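Local coordinates for protein TetR family transcriptional regulator (Chloroflexus aurantiacus, PDB 3NRG) that probably regulates transcription by binding DNA through an N-terminal helix-turn-helix domain, as members of the TetR family do, at residues A[16-21]-A[43-48]; A[88-93]-A[139-144]; A[100-105]-A[174-179]; A[115-120]-A[167-172]. One frame throughout, in Å; residues are numbered along the deposited sequence.

Contact 1. Residues A[16-21]-A[43-48]; sequences SRLIDV and AGIAKG
Ala43 sits against Leu18 and Val21, two residues one turn apart on helix 12-28, and these three make the close-packed part of the contact. The CB of Ala43 lies 4.0 Å from CD1 of Leu18 and 4.2 Å from CG2 of Val21, while the same CG2 reaches CA of Ala43 at 3.8 Å. Both branches of Val21 take part: with CG1 anti to the backbone N (chi1 169°), that methyl comes to within 4.1 Å of N of Ala43, and CG2 faces CA. So short a side chain lets the backbone at Ala43 come near, as the 5.5 Å between CA of Leu18 and CA of Ala43 attests. Packing then thins along the turn. Gly44 leaves helical geometry with positive phi, after which Ile45 points back and meets Leu18 in a looser CD1 to CD1 contact of 4.3 Å. Tyr53 touches both of these side chains, and Phe7 adds to the cover of Leu18. Beyond Ile45, Ala46 to Gly48 run out to solvent. A helix braced against the turn that follows helix 36-43 is the arrangement of the TetR-type DNA-binding domain, here at its predicted helix-turn-helix motif.

Contact 2. Residues A[88-93]-A[139-144]; sequences FAYLRW and KQLVEQ
Leu141 points the end of its side chain at the edge of the Tyr90 ring, and the two side chains cross at about a right angle. The touching atom is CD1 of Leu141, which lies close to the ring plane and 4.0 Å from CE2 of Tyr90, so the methyl meets the rim of the aromatic and not its face. Two torsions bring it there: CG of Leu141 stands beside the backbone N (chi1 -66°), and CD1 then continues the chain in extended form (chi2 176°). The same methyl also approaches Leu91, whose CD2 is 4.3 Å away, and thus serves two neighbouring residues of helix 87-104. Contact between these helices of the all-helical TetR C-terminal domain is slight at this level: the nearest CA atoms, those of Leu91 and Leu141, are 9.7 Å apart, and only 90 Å² is buried in all. Helix 157-179 adds to the surroundings, with Phe168 touching Leu91 while Ala160 and Leu164 touch Val142. The hydroxyl of Tyr90 is hydrogen-bonded to that of Tyr137, a residue one turn before Leu141 on helix 124-147.

Contact 3. Residues A[100-105]-A[174-179]; sequences QFQFHN and HLIERF
The Phe103 ring has CB of Leu175 at its edge, near the ring plane and 4.4 Å from CZ, whereas Ile176 approaches it obliquely. Ile176 gives the closer contact, since its CG1 and its CD1 each lie 3.6 Å from CE1 of Phe103. The two side chains run in opposite directions and slide past one another, which sets the length of the isoleucine branch alongside the outer ring carbons. For Phe103, CG stands beside the backbone N (chi1 -67°), and this carries the ring end nearer to helix 157-179 than its CB direction suggests. Gln102 adds an extended chain from the opposite direction to Ile176, its NE2 lying 3.5 Å from CD1 of Ile176. The segment axes approach only to 12.2 Å, at 63°, so side chains must bridge the helices of this TetR C-terminal domain. Met199 of helix 196-214 and Ile192 also touch Phe103. With an alanine in place of Phe103, Ile176 and the CB of Leu175 would probably face a gap where the ring had been. Because an amide nitrogen and aromatic carbons meet only aliphatic carbon across these segments, cohesion here comes from shape and dispersion, without directional bonding between 100-105 and 174-179.

Contact 4. Residues A[115-120]-A[167-172]; sequences ALYDDV and VFTELG
Tyr117 donates a hydrogen bond from its OH to OE2 of Glu170, the one hydrogen bond between the two segments, with 2.7 Å between the oxygens. The hydroxyl meets OE2 nearly along its C-O axis, and the ring and carboxylate planes are turned 40° apart. Beside this bond, Leu116 and Thr169 reach toward each other tip to tip, CD1 to CG2 at 3.8 Å, and the same CG2 of Thr169 lies 4.1 Å from OH of Tyr117. A second layer of contacts sets these groups. The Glu170 chain folds at chi2 (-71°), which brings the carboxylate round toward the tyrosine, and its other oxygen, OE1, is hydrogen-bonded to the hydroxyl of Tyr113. The rings of Tyr113 and Tyr117 also meet edge-to-face, and CB of Leu116 lies 3.9 Å above one face of the Tyr117 ring. On the helix, OG1 of Thr169 is hydrogen-bonded to O of Asn165, leaving its methyl to face Leu116. The contact thus joins helix 157-179 to the connection between helices 106-114 and 124-147 in the TetR C-terminal domain. A leucine in place of Glu170 would probably leave both tyrosine hydroxyls without their shared carboxylate mate and let the Tyr117 ring turn more readily. Two hydroxyls at separate oxygens of one carboxylate are consistent with an ionised glutamate, its charge spread over both bonds at a largely surface-lying junction.

How the contacts relate
Contact 1 comes first along the chain and lies in the predicted DNA-binding domain, its centre 27 Å from those of contacts 3 and 4 and 42 Å from that of contact 2, on the opposite side of the chain's centre. The other three lie in the C-terminal domain. Contacts 2 and 3 share helix 87-104, contacts 3 and 4 share helix 157-179, and contact 4 is nested inside the loop closed by contact 3. Contact 4 touches both others, through Phe168 CZ against Leu91 O (3.4 Å) and Gly172 CA against Gln102 OE1 (3.4 Å). Helices 87-104 and 157-179 therefore tie these sites into one bundle beside the probable DNA-reading head, to which a salt bridge from Asp20 to Arg107 links it.

Contact 1. Residues A[16-21]-A[43-48]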
loop_
_atom_site.group_PDB
_atom_site.type_symbol
_atom_site.label_atom_id
_atom_site.label_comp_id
_atom_site.label_asym_id
_atom_site.label_seq_id
_atom_site.Cartn_x
_atom_site.Cartn_y
_atom_site.Cartn_z
ATOM N N SER A 16 17.497 -11.143 -5.809
ATOM C CA SER A 16 16.318 -11.398 -4.952
ATOM C C SER A 16 16.677 -11.299 -3.465
ATOM O O SER A 16 15.887 -10.775 -2.671
ATOM C CB SER A 16 15.717 -12.766 -5.255
ATOM N N ARG A 17 17.879 -11.784 -3.095
ATOM C CA ARG A 17 18.380 -11.729 -1.723
ATOM C C ARG A 17 18.624 -10.270 -1.293
ATOM O O ARG A 17 18.315 -9.905 -0.155
ATOM C CB ARG A 17 19.665 -12.560 -1.588
ATOM N N LEU A 18 19.131 -9.425 -2.234
ATOM C CA LEU A 18 19.382 -7.998 -1.996
ATOM C C LEU A 18 18.066 -7.223 -1.838
ATOM O O LEU A 18 17.931 -6.439 -0.895
ATOM C CB LEU A 18 20.245 -7.398 -3.139
ATOM C CG LEU A 18 20.553 -5.888 -3.072
ATOM C CD1 LEU A 18 21.339 -5.534 -1.811
ATOM C CD2 LEU A 18 21.315 -5.436 -4.304
ATOM N N ILE A 19 17.082 -7.468 -2.743
ATOM C CA ILE A 19 15.767 -6.817 -2.681
ATOM C C ILE A 19 15.072 -7.108 -1.339
ATOM O O ILE A 19 14.530 -6.184 -0.727
ATOM C CB ILE A 19 14.888 -7.162 -3.926
ATOM C CG1 ILE A 19 15.512 -6.550 -5.219
ATOM C CG2 ILE A 19 13.428 -6.680 -3.729
ATOM C CD1 ILE A 19 14.923 -7.050 -6.552
ATOM N N ASP A 20 15.148 -8.385 -0.857
ATOM C CA ASP A 20 14.578 -8.811 0.436
ATOM C C ASP A 20 15.182 -7.996 1.593
ATOM O O ASP A 20 14.464 -7.586 2.509
ATOM C CB ASP A 20 14.824 -10.320 0.657
ATOM C CG ASP A 20 14.303 -10.852 1.982
ATOM O OD1 ASP A 20 13.113 -11.224 2.045
ATOM O OD2 ASP A 20 15.100 -10.941 2.941
ATOM N N VAL A 21 16.514 -7.754 1.538
ATOM C CA VAL A 21 17.234 -6.979 2.558
ATOM C C VAL A 21 16.830 -5.496 2.470
ATOM O O VAL A 21 16.557 -4.874 3.503
ATOM C CB VAL A 21 18.777 -7.180 2.450
ATOM C CG1 VAL A 21 19.538 -6.181 3.332
ATOM C CG2 VAL A 21 19.161 -8.614 2.804
ATOM N N ALA A 43 22.969 -8.356 3.493
ATOM C CA ALA A 43 22.925 -8.915 2.138
ATOM C C ALA A 43 24.109 -9.836 1.867
ATOM O O ALA A 43 24.091 -10.588 0.891
ATOM C CB ALA A 43 22.887 -7.798 1.108
ATOM N N GLY A 44 25.126 -9.768 2.728
ATOM C CA GLY A 44 26.330 -10.574 2.590
ATOM C C GLY A 44 27.163 -10.166 1.394
ATOM O O GLY A 44 27.626 -11.023 0.628
ATOM N N ILE A 45 27.314 -8.843 1.193
ATOM C CA ILE A 45 28.104 -8.286 0.087
ATOM C C ILE A 45 29.241 -7.393 0.612
ATOM O O ILE A 45 29.279 -7.089 1.809
ATOM C CB ILE A 45 27.207 -7.562 -0.970
ATOM C CG1 ILE A 45 26.289 -6.508 -0.307
ATOM C CG2 ILE A 45 26.400 -8.582 -1.794
ATOM C CD1 ILE A 45 25.582 -5.553 -1.288
ATOM N N ALA A 46 30.176 -6.997 -0.275
ATOM C CA ALA A 46 31.326 -6.162 0.094
ATOM C C ALA A 46 30.905 -4.798 0.632
ATOM O O ALA A 46 29.870 -4.260 0.225
ATOM C CB ALA A 46 32.241 -5.984 -1.101
ATOM N N LYS A 47 31.706 -4.237 1.550
ATOM C CA LYS A 47 31.434 -2.915 2.103
ATOM C C LYS A 47 31.726 -1.852 1.033
ATOM O O LYS A 47 32.778 -1.895 0.392
ATOM C CB LYS A 47 32.267 -2.674 3.377
ATOM C CG LYS A 47 31.754 -1.515 4.228
ATOM C CD LYS A 47 32.463 -1.456 5.557
ATOM C CE LYS A 47 31.936 -0.352 6.427
ATOM N NZ LYS A 47 32.454 -0.467 7.811
ATOM N N GLY A 48 30.748 -0.975 0.795
ATOM C CA GLY A 48 30.838 0.081 -0.213
ATOM C C GLY A 48 30.313 -0.329 -1.579
ATOM O O GLY A 48 30.294 0.486 -2.503
#

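Contact 2. Residues A[88-93]-A[139-144]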
loop_
_atom_site.group_PDB
_atom_site.type_symbol
_atom_site.label_atom_id
_atom_site.label_comp_id
_atom_site.label_asym_id
_atom_site.label_seq_id
_atom_site.Cartn_x
_atom_site.Cartn_y
_atom_site.Cartn_z
ATOM N N PHE A 88 -21.331 1.084 -2.976
ATOM C CA PHE A 88 -20.922 0.490 -1.703
ATOM C C PHE A 88 -20.490 -0.964 -1.835
ATOM O O PHE A 88 -19.548 -1.382 -1.161
ATOM C CB PHE A 88 -22.000 0.684 -0.635
ATOM C CG PHE A 88 -22.198 2.143 -0.299
ATOM C CD1 PHE A 88 -21.247 2.838 0.446
ATOM C CD2 PHE A 88 -23.281 2.849 -0.807
ATOM C CE1 PHE A 88 -21.394 4.203 0.696
ATOM C CE2 PHE A 88 -23.440 4.209 -0.532
ATOM C CZ PHE A 88 -22.500 4.874 0.225
ATOM N N ALA A 89 -21.102 -1.706 -2.774
ATOM C CA ALA A 89 -20.697 -3.079 -3.060
ATOM C C ALA A 89 -19.318 -3.070 -3.730
ATOM O O ALA A 89 -18.490 -3.942 -3.446
ATOM C CB ALA A 89 -21.716 -3.748 -3.957
ATOM N N TYR A 90 -19.043 -2.030 -4.555
ATOM C CA TYR A 90 -17.741 -1.843 -5.189
ATOM C C TYR A 90 -16.689 -1.434 -4.160
ATOM O O TYR A 90 -15.571 -1.946 -4.199
ATOM C CB TYR A 90 -17.822 -0.803 -6.327
ATOM C CG TYR A 90 -16.465 -0.375 -6.850
ATOM C CD1 TYR A 90 -15.676 -1.248 -7.594
ATOM C CD2 TYR A 90 -15.961 0.895 -6.583
ATOM C CE1 TYR A 90 -14.408 -0.877 -8.036
ATOM C CE2 TYR A 90 -14.699 1.280 -7.031
ATOM C CZ TYR A 90 -13.930 0.393 -7.764
ATOM O OH TYR A 90 -12.693 0.770 -8.205
ATOM N N LEU A 91 -17.044 -0.512 -3.236
ATOM C CA LEU A 91 -16.138 -0.048 -2.184
ATOM C C LEU A 91 -15.699 -1.185 -1.268
ATOM O O LEU A 91 -14.541 -1.216 -0.850
ATOM C CB LEU A 91 -16.767 1.096 -1.371
ATOM C CG LEU A 91 -16.790 2.483 -2.047
ATOM C CD1 LEU A 91 -17.618 3.448 -1.255
ATOM C CD2 LEU A 91 -15.386 3.037 -2.225
ATOM N N ARG A 92 -16.604 -2.149 -0.997
ATOM C CA ARG A 92 -16.287 -3.338 -0.194
ATOM C C ARG A 92 -15.252 -4.199 -0.930
ATOM O O ARG A 92 -14.318 -4.699 -0.305
ATOM C CB ARG A 92 -17.570 -4.151 0.110
ATOM C CG ARG A 92 -17.371 -5.286 1.123
ATOM C CD ARG A 92 -17.052 -6.614 0.448
ATOM N NE ARG A 92 -16.542 -7.603 1.400
ATOM C CZ ARG A 92 -17.297 -8.517 2.003
ATOM N NH1 ARG A 92 -18.602 -8.578 1.758
ATOM N NH2 ARG A 92 -16.753 -9.380 2.850
ATOM N N TRP A 93 -15.419 -4.361 -2.261
ATOM C CA TRP A 93 -14.480 -5.096 -3.099
ATOM C C TRP A 93 -13.110 -4.391 -3.108
ATOM O O TRP A 93 -12.085 -5.045 -2.924
ATOM C CB TRP A 93 -15.033 -5.231 -4.536
ATOM C CG TRP A 93 -14.097 -5.918 -5.494
ATOM C CD1 TRP A 93 -14.032 -7.255 -5.762
ATOM C CD2 TRP A 93 -13.107 -5.292 -6.327
ATOM N NE1 TRP A 93 -13.054 -7.503 -6.698
ATOM C CE2 TRP A 93 -12.465 -6.316 -7.058
ATOM C CE3 TRP A 93 -12.700 -3.958 -6.527
ATOM C CZ2 TRP A 93 -11.424 -6.056 -7.960
ATOM C CZ3 TRP A 93 -11.672 -3.700 -7.421
ATOM C CH2 TRP A 93 -11.050 -4.739 -8.130
ATOM N N LYS A 139 -13.324 11.075 -4.323
ATOM C CA LYS A 139 -14.083 12.307 -4.598
ATOM C C LYS A 139 -14.866 12.174 -5.911
ATOM O O LYS A 139 -16.035 12.550 -5.968
ATOM C CB LYS A 139 -13.145 13.527 -4.638
ATOM C CG LYS A 139 -13.875 14.863 -4.542
ATOM C CD LYS A 139 -12.916 16.035 -4.627
ATOM C CE LYS A 139 -13.649 17.350 -4.638
ATOM N NZ LYS A 139 -12.714 18.497 -4.726
ATOM N N GLN A 140 -14.234 11.573 -6.940
ATOM C CA GLN A 140 -14.864 11.319 -8.239
ATOM C C GLN A 140 -16.060 10.360 -8.076
ATOM O O GLN A 140 -17.125 10.621 -8.631
ATOM C CB GLN A 140 -13.830 10.741 -9.228
ATOM C CG GLN A 140 -14.325 10.628 -10.674
ATOM C CD GLN A 140 -13.329 9.912 -11.574
ATOM O OE1 GLN A 140 -12.103 10.008 -11.407
ATOM N NE2 GLN A 140 -13.838 9.212 -12.579
ATOM N N LEU A 141 -15.891 9.280 -7.266
ATOM C CA LEU A 141 -16.961 8.295 -7.004
ATOM C C LEU A 141 -18.133 8.917 -6.254
ATOM O O LEU A 141 -19.286 8.626 -6.579
ATOM C CB LEU A 141 -16.426 7.082 -6.213
ATOM C CG LEU A 141 -15.405 6.180 -6.912
ATOM C CD1 LEU A 141 -14.918 5.111 -5.972
ATOM C CD2 LEU A 141 -15.993 5.529 -8.149
ATOM N N VAL A 142 -17.841 9.766 -5.239
ATOM C CA VAL A 142 -18.881 10.441 -4.446
ATOM C C VAL A 142 -19.646 11.450 -5.315
ATOM O O VAL A 142 -20.877 11.492 -5.256
ATOM C CB VAL A 142 -18.315 11.079 -3.140
ATOM C CG1 VAL A 142 -19.378 11.895 -2.414
ATOM C CG2 VAL A 142 -17.747 10.014 -2.218
ATOM N N GLU A 143 -18.921 12.218 -6.170
ATOM C CA GLU A 143 -19.547 13.182 -7.096
ATOM C C GLU A 143 -20.479 12.478 -8.079
ATOM O O GLU A 143 -21.559 12.997 -8.372
ATOM C CB GLU A 143 -18.487 14.004 -7.840
ATOM C CG GLU A 143 -17.955 15.166 -7.021
ATOM C CD GLU A 143 -16.684 15.815 -7.533
ATOM O OE1 GLU A 143 -15.861 15.110 -8.162
ATOM O OE2 GLU A 143 -16.462 17.005 -7.210
ATOM N N GLN A 144 -20.091 11.254 -8.530
ATOM C CA GLN A 144 -20.913 10.415 -9.412
ATOM C C GLN A 144 -22.191 9.953 -8.698
ATOM O O GLN A 144 -23.275 10.036 -9.273
ATOM C CB GLN A 144 -20.109 9.201 -9.914
ATOM C CG GLN A 144 -19.191 9.517 -11.097
ATOM C CD GLN A 144 -18.350 8.330 -11.528
ATOM O OE1 GLN A 144 -18.636 7.170 -11.209
ATOM N NE2 GLN A 144 -17.297 8.600 -12.275
#

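Contact 3. Residues A[100-105]-A[174-179]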
loop_
_atom_site.group_PDB
_atom_site.type_symbol
_atom_site.label_atom_id
_atom_site.label_comp_id
_atom_site.label_asym_id
_atom_site.label_seq_id
_atom_site.Cartn_x
_atom_site.Cartn_y
_atom_site.Cartn_z
ATOM N N GLN A 100 -5.860 -7.165 0.977
ATOM C CA GLN A 100 -5.208 -8.389 0.494
ATOM C C GLN A 100 -3.812 -8.102 -0.066
ATOM O O GLN A 100 -2.891 -8.887 0.167
ATOM C CB GLN A 100 -6.076 -9.119 -0.547
ATOM C CG GLN A 100 -7.310 -9.822 0.038
ATOM C CD GLN A 100 -6.955 -10.906 1.030
ATOM O OE1 GLN A 100 -7.026 -10.709 2.249
ATOM N NE2 GLN A 100 -6.585 -12.082 0.528
ATOM N N PHE A 101 -3.644 -6.956 -0.765
ATOM C CA PHE A 101 -2.343 -6.549 -1.303
ATOM C C PHE A 101 -1.345 -6.263 -0.168
ATOM O O PHE A 101 -0.160 -6.582 -0.291
ATOM C CB PHE A 101 -2.479 -5.316 -2.230
ATOM C CG PHE A 101 -1.146 -4.814 -2.735
ATOM C CD1 PHE A 101 -0.440 -5.522 -3.705
ATOM C CD2 PHE A 101 -0.544 -3.697 -2.168
ATOM C CE1 PHE A 101 0.842 -5.119 -4.093
ATOM C CE2 PHE A 101 0.729 -3.285 -2.572
ATOM C CZ PHE A 101 1.410 -3.994 -3.537
ATOM N N GLN A 102 -1.831 -5.649 0.926
ATOM C CA GLN A 102 -1.030 -5.341 2.102
ATOM C C GLN A 102 -0.540 -6.637 2.791
ATOM O O GLN A 102 0.626 -6.732 3.154
ATOM C CB GLN A 102 -1.844 -4.482 3.086
ATOM C CG GLN A 102 -1.014 -3.932 4.248
ATOM C CD GLN A 102 -1.854 -3.357 5.360
ATOM O OE1 GLN A 102 -2.906 -2.738 5.135
ATOM N NE2 GLN A 102 -1.368 -3.498 6.588
ATOM N N PHE A 103 -1.435 -7.632 2.943
ATOM C CA PHE A 103 -1.118 -8.906 3.599
ATOM C C PHE A 103 -0.139 -9.781 2.779
ATOM O O PHE A 103 0.638 -10.541 3.375
ATOM C CB PHE A 103 -2.408 -9.685 3.917
ATOM C CG PHE A 103 -3.330 -9.069 4.962
ATOM C CD1 PHE A 103 -2.962 -7.912 5.651
ATOM C CD2 PHE A 103 -4.539 -9.676 5.291
ATOM C CE1 PHE A 103 -3.805 -7.357 6.618
ATOM C CE2 PHE A 103 -5.372 -9.128 6.274
ATOM C CZ PHE A 103 -4.999 -7.974 6.932
ATOM N N HIS A 104 -0.181 -9.677 1.408
ATOM C CA HIS A 104 0.705 -10.451 0.528
ATOM C C HIS A 104 2.027 -9.717 0.266
ATOM O O HIS A 104 3.038 -10.354 -0.054
ATOM C CB HIS A 104 0.003 -10.795 -0.798
ATOM C CG HIS A 104 -1.075 -11.828 -0.661
ATOM N ND1 HIS A 104 -2.414 -11.477 -0.634
ATOM C CD2 HIS A 104 -0.975 -13.173 -0.546
ATOM C CE1 HIS A 104 -3.080 -12.614 -0.512
ATOM N NE2 HIS A 104 -2.259 -13.660 -0.459
ATOM N N ASN A 105 2.028 -8.375 0.410
ATOM C CA ASN A 105 3.232 -7.555 0.217
ATOM C C ASN A 105 3.390 -6.580 1.394
ATOM O O ASN A 105 3.281 -5.365 1.205
ATOM C CB ASN A 105 3.166 -6.807 -1.124
ATOM C CG ASN A 105 3.103 -7.731 -2.316
ATOM O OD1 ASN A 105 2.028 -8.018 -2.852
ATOM N ND2 ASN A 105 4.258 -8.251 -2.733
ATOM N N HIS A 174 -5.220 -1.784 11.440
ATOM C CA HIS A 174 -6.091 -2.030 12.585
ATOM C C HIS A 174 -6.493 -3.501 12.692
ATOM O O HIS A 174 -6.524 -4.047 13.798
ATOM C CB HIS A 174 -7.329 -1.128 12.540
ATOM C CG HIS A 174 -8.172 -1.234 13.769
ATOM N ND1 HIS A 174 -7.702 -0.818 15.007
ATOM C CD2 HIS A 174 -9.415 -1.740 13.921
ATOM C CE1 HIS A 174 -8.675 -1.070 15.862
ATOM N NE2 HIS A 174 -9.732 -1.613 15.255
ATOM N N LEU A 175 -6.795 -4.144 11.544
ATOM C CA LEU A 175 -7.152 -5.568 11.491
ATOM C C LEU A 175 -6.030 -6.420 12.073
ATOM O O LEU A 175 -6.289 -7.272 12.925
ATOM C CB LEU A 175 -7.453 -6.007 10.040
ATOM C CG LEU A 175 -8.648 -5.338 9.365
ATOM C CD1 LEU A 175 -8.729 -5.729 7.928
ATOM C CD2 LEU A 175 -9.942 -5.668 10.080
ATOM N N ILE A 176 -4.769 -6.145 11.652
ATOM C CA ILE A 176 -3.568 -6.832 12.146
ATOM C C ILE A 176 -3.428 -6.623 13.655
ATOM O O ILE A 176 -3.284 -7.589 14.400
ATOM C CB ILE A 176 -2.298 -6.346 11.375
ATOM C CG1 ILE A 176 -2.348 -6.779 9.896
ATOM C CG2 ILE A 176 -1.019 -6.849 12.047
ATOM C CD1 ILE A 176 -1.363 -6.029 8.979
ATOM N N GLU A 177 -3.523 -5.358 14.102
ATOM C CA GLU A 177 -3.414 -4.979 15.510
ATOM C C GLU A 177 -4.456 -5.714 16.371
ATOM O O GLU A 177 -4.138 -6.170 17.475
ATOM C CB GLU A 177 -3.576 -3.452 15.648
ATOM C CG GLU A 177 -3.288 -2.909 17.036
ATOM C CD GLU A 177 -3.492 -1.415 17.159
ATOM O OE1 GLU A 177 -4.660 -0.965 17.123
ATOM O OE2 GLU A 177 -2.481 -0.692 17.300
ATOM N N ARG A 178 -5.683 -5.861 15.846
ATOM C CA ARG A 178 -6.785 -6.483 16.563
ATOM C C ARG A 178 -6.731 -8.020 16.560
ATOM O O ARG A 178 -6.981 -8.635 17.600
ATOM C CB ARG A 178 -8.133 -5.988 16.001
ATOM C CG ARG A 178 -9.332 -6.430 16.814
ATOM C CD ARG A 178 -10.629 -5.971 16.201
ATOM N NE ARG A 178 -11.784 -6.503 16.929
ATOM C CZ ARG A 178 -13.049 -6.268 16.591
ATOM N NH1 ARG A 178 -13.333 -5.502 15.541
ATOM N NH2 ARG A 178 -14.039 -6.791 17.300
ATOM N N PHE A 179 -6.455 -8.641 15.390
ATOM C CA PHE A 179 -6.540 -10.096 15.255
ATOM C C PHE A 179 -5.214 -10.868 15.245
ATOM O O PHE A 179 -5.195 -12.031 15.661
ATOM C CB PHE A 179 -7.408 -10.480 14.050
ATOM C CG PHE A 179 -8.807 -9.910 14.092
ATOM C CD1 PHE A 179 -9.775 -10.454 14.931
ATOM C CD2 PHE A 179 -9.169 -8.847 13.271
ATOM C CE1 PHE A 179 -11.069 -9.928 14.968
ATOM C CE2 PHE A 179 -10.469 -8.325 13.302
ATOM C CZ PHE A 179 -11.410 -8.871 14.147
#

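Contact 4. Residues A[115-120]-A[167-172]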
loop_
_atom_site.group_PDB
_atom_site.type_symbol
_atom_site.label_atom_id
_atom_site.label_comp_id
_atom_site.label_asym_id
_atom_site.label_seq_id
_atom_site.Cartn_x
_atom_site.Cartn_y
_atom_site.Cartn_z
ATOM N N ALA A 115 5.557 6.782 3.305
ATOM C CA ALA A 115 5.704 7.904 2.364
ATOM C C ALA A 115 4.603 8.969 2.548
ATOM O O ALA A 115 4.799 10.126 2.172
ATOM C CB ALA A 115 5.697 7.388 0.930
ATOM N N LEU A 116 3.448 8.571 3.134
ATOM C CA LEU A 116 2.329 9.478 3.409
ATOM C C LEU A 116 2.658 10.483 4.526
ATOM O O LEU A 116 2.059 11.559 4.571
ATOM C CB LEU A 116 1.079 8.680 3.817
ATOM C CG LEU A 116 0.427 7.816 2.748
ATOM C CD1 LEU A 116 -0.506 6.815 3.374
ATOM C CD2 LEU A 116 -0.304 8.663 1.720
ATOM N N TYR A 117 3.564 10.109 5.455
ATOM C CA TYR A 117 3.863 10.925 6.632
ATOM C C TYR A 117 5.319 11.396 6.701
ATOM O O TYR A 117 5.574 12.546 7.066
ATOM C CB TYR A 117 3.480 10.164 7.926
ATOM C CG TYR A 117 2.099 9.536 7.881
ATOM C CD1 TYR A 117 0.954 10.304 8.082
ATOM C CD2 TYR A 117 1.936 8.178 7.625
ATOM C CE1 TYR A 117 -0.318 9.740 8.006
ATOM C CE2 TYR A 117 0.669 7.601 7.552
ATOM C CZ TYR A 117 -0.456 8.386 7.749
ATOM O OH TYR A 117 -1.704 7.821 7.687
ATOM N N ASP A 118 6.270 10.503 6.394
ATOM C CA ASP A 118 7.699 10.794 6.506
ATOM C C ASP A 118 8.236 11.717 5.402
ATOM O O ASP A 118 7.718 11.713 4.282
ATOM C CB ASP A 118 8.515 9.485 6.575
ATOM C CG ASP A 118 8.225 8.624 7.807
ATOM O OD1 ASP A 118 7.408 9.056 8.663
ATOM O OD2 ASP A 118 8.813 7.521 7.914
ATOM N N ASP A 119 9.295 12.501 5.726
ATOM C CA ASP A 119 9.950 13.395 4.763
ATOM C C ASP A 119 10.837 12.562 3.844
ATOM O O ASP A 119 12.010 12.319 4.153
ATOM C CB ASP A 119 10.771 14.493 5.492
ATOM C CG ASP A 119 11.318 15.600 4.584
ATOM O OD1 ASP A 119 11.843 15.273 3.490
ATOM O OD2 ASP A 119 11.308 16.777 5.011
ATOM N N VAL A 120 10.260 12.081 2.739
ATOM C CA VAL A 120 10.970 11.232 1.785
ATOM C C VAL A 120 11.254 11.976 0.467
ATOM O O VAL A 120 10.466 12.834 0.065
ATOM C CB VAL A 120 10.251 9.872 1.560
ATOM C CG1 VAL A 120 10.310 9.007 2.820
ATOM C CG2 VAL A 120 8.807 10.071 1.100
ATOM N N VAL A 167 -10.200 5.802 6.241
ATOM C CA VAL A 167 -10.637 4.449 6.593
ATOM C C VAL A 167 -9.855 3.419 5.775
ATOM O O VAL A 167 -9.231 2.523 6.353
ATOM C CB VAL A 167 -12.175 4.287 6.423
ATOM C CG1 VAL A 167 -12.578 2.821 6.452
ATOM C CG2 VAL A 167 -12.932 5.077 7.489
ATOM N N PHE A 168 -9.833 3.588 4.433
ATOM C CA PHE A 168 -9.121 2.682 3.516
ATOM C C PHE A 168 -7.606 2.609 3.810
ATOM O O PHE A 168 -6.995 1.552 3.654
ATOM C CB PHE A 168 -9.367 3.098 2.050
ATOM C CG PHE A 168 -10.632 2.545 1.437
ATOM C CD1 PHE A 168 -11.881 2.926 1.913
ATOM C CD2 PHE A 168 -10.577 1.693 0.339
ATOM C CE1 PHE A 168 -13.052 2.421 1.339
ATOM C CE2 PHE A 168 -11.749 1.205 -0.249
ATOM C CZ PHE A 168 -12.978 1.559 0.265
ATOM N N THR A 169 -7.015 3.728 4.221
ATOM C CA THR A 169 -5.590 3.814 4.523
ATOM C C THR A 169 -5.229 3.074 5.819
ATOM O O THR A 169 -4.155 2.469 5.896
ATOM C CB THR A 169 -5.168 5.299 4.571
ATOM O OG1 THR A 169 -5.371 5.872 3.282
ATOM C CG2 THR A 169 -3.727 5.491 4.995
ATOM N N GLU A 170 -6.115 3.126 6.835
ATOM C CA GLU A 170 -5.800 2.612 8.164
ATOM C C GLU A 170 -6.426 1.268 8.548
ATOM O O GLU A 170 -5.984 0.673 9.537
ATOM C CB GLU A 170 -6.111 3.671 9.234
ATOM C CG GLU A 170 -5.365 4.984 9.047
ATOM C CD GLU A 170 -3.873 4.957 9.329
ATOM O OE1 GLU A 170 -3.389 3.979 9.946
ATOM O OE2 GLU A 170 -3.193 5.942 8.966
ATOM N N LEU A 171 -7.469 0.797 7.819
ATOM C CA LEU A 171 -8.153 -0.444 8.210
ATOM C C LEU A 171 -7.245 -1.675 8.329
ATOM O O LEU A 171 -7.303 -2.365 9.339
ATOM C CB LEU A 171 -9.397 -0.737 7.353
ATOM C CG LEU A 171 -10.304 -1.889 7.871
ATOM C CD1 LEU A 171 -10.723 -1.661 9.343
ATOM C CD2 LEU A 171 -11.518 -2.075 6.989
ATOM N N GLY A 172 -6.401 -1.907 7.323
ATOM C CA GLY A 172 -5.478 -3.040 7.297
ATOM C C GLY A 172 -4.611 -3.138 8.532
ATOM O O GLY A 172 -4.532 -4.201 9.154
#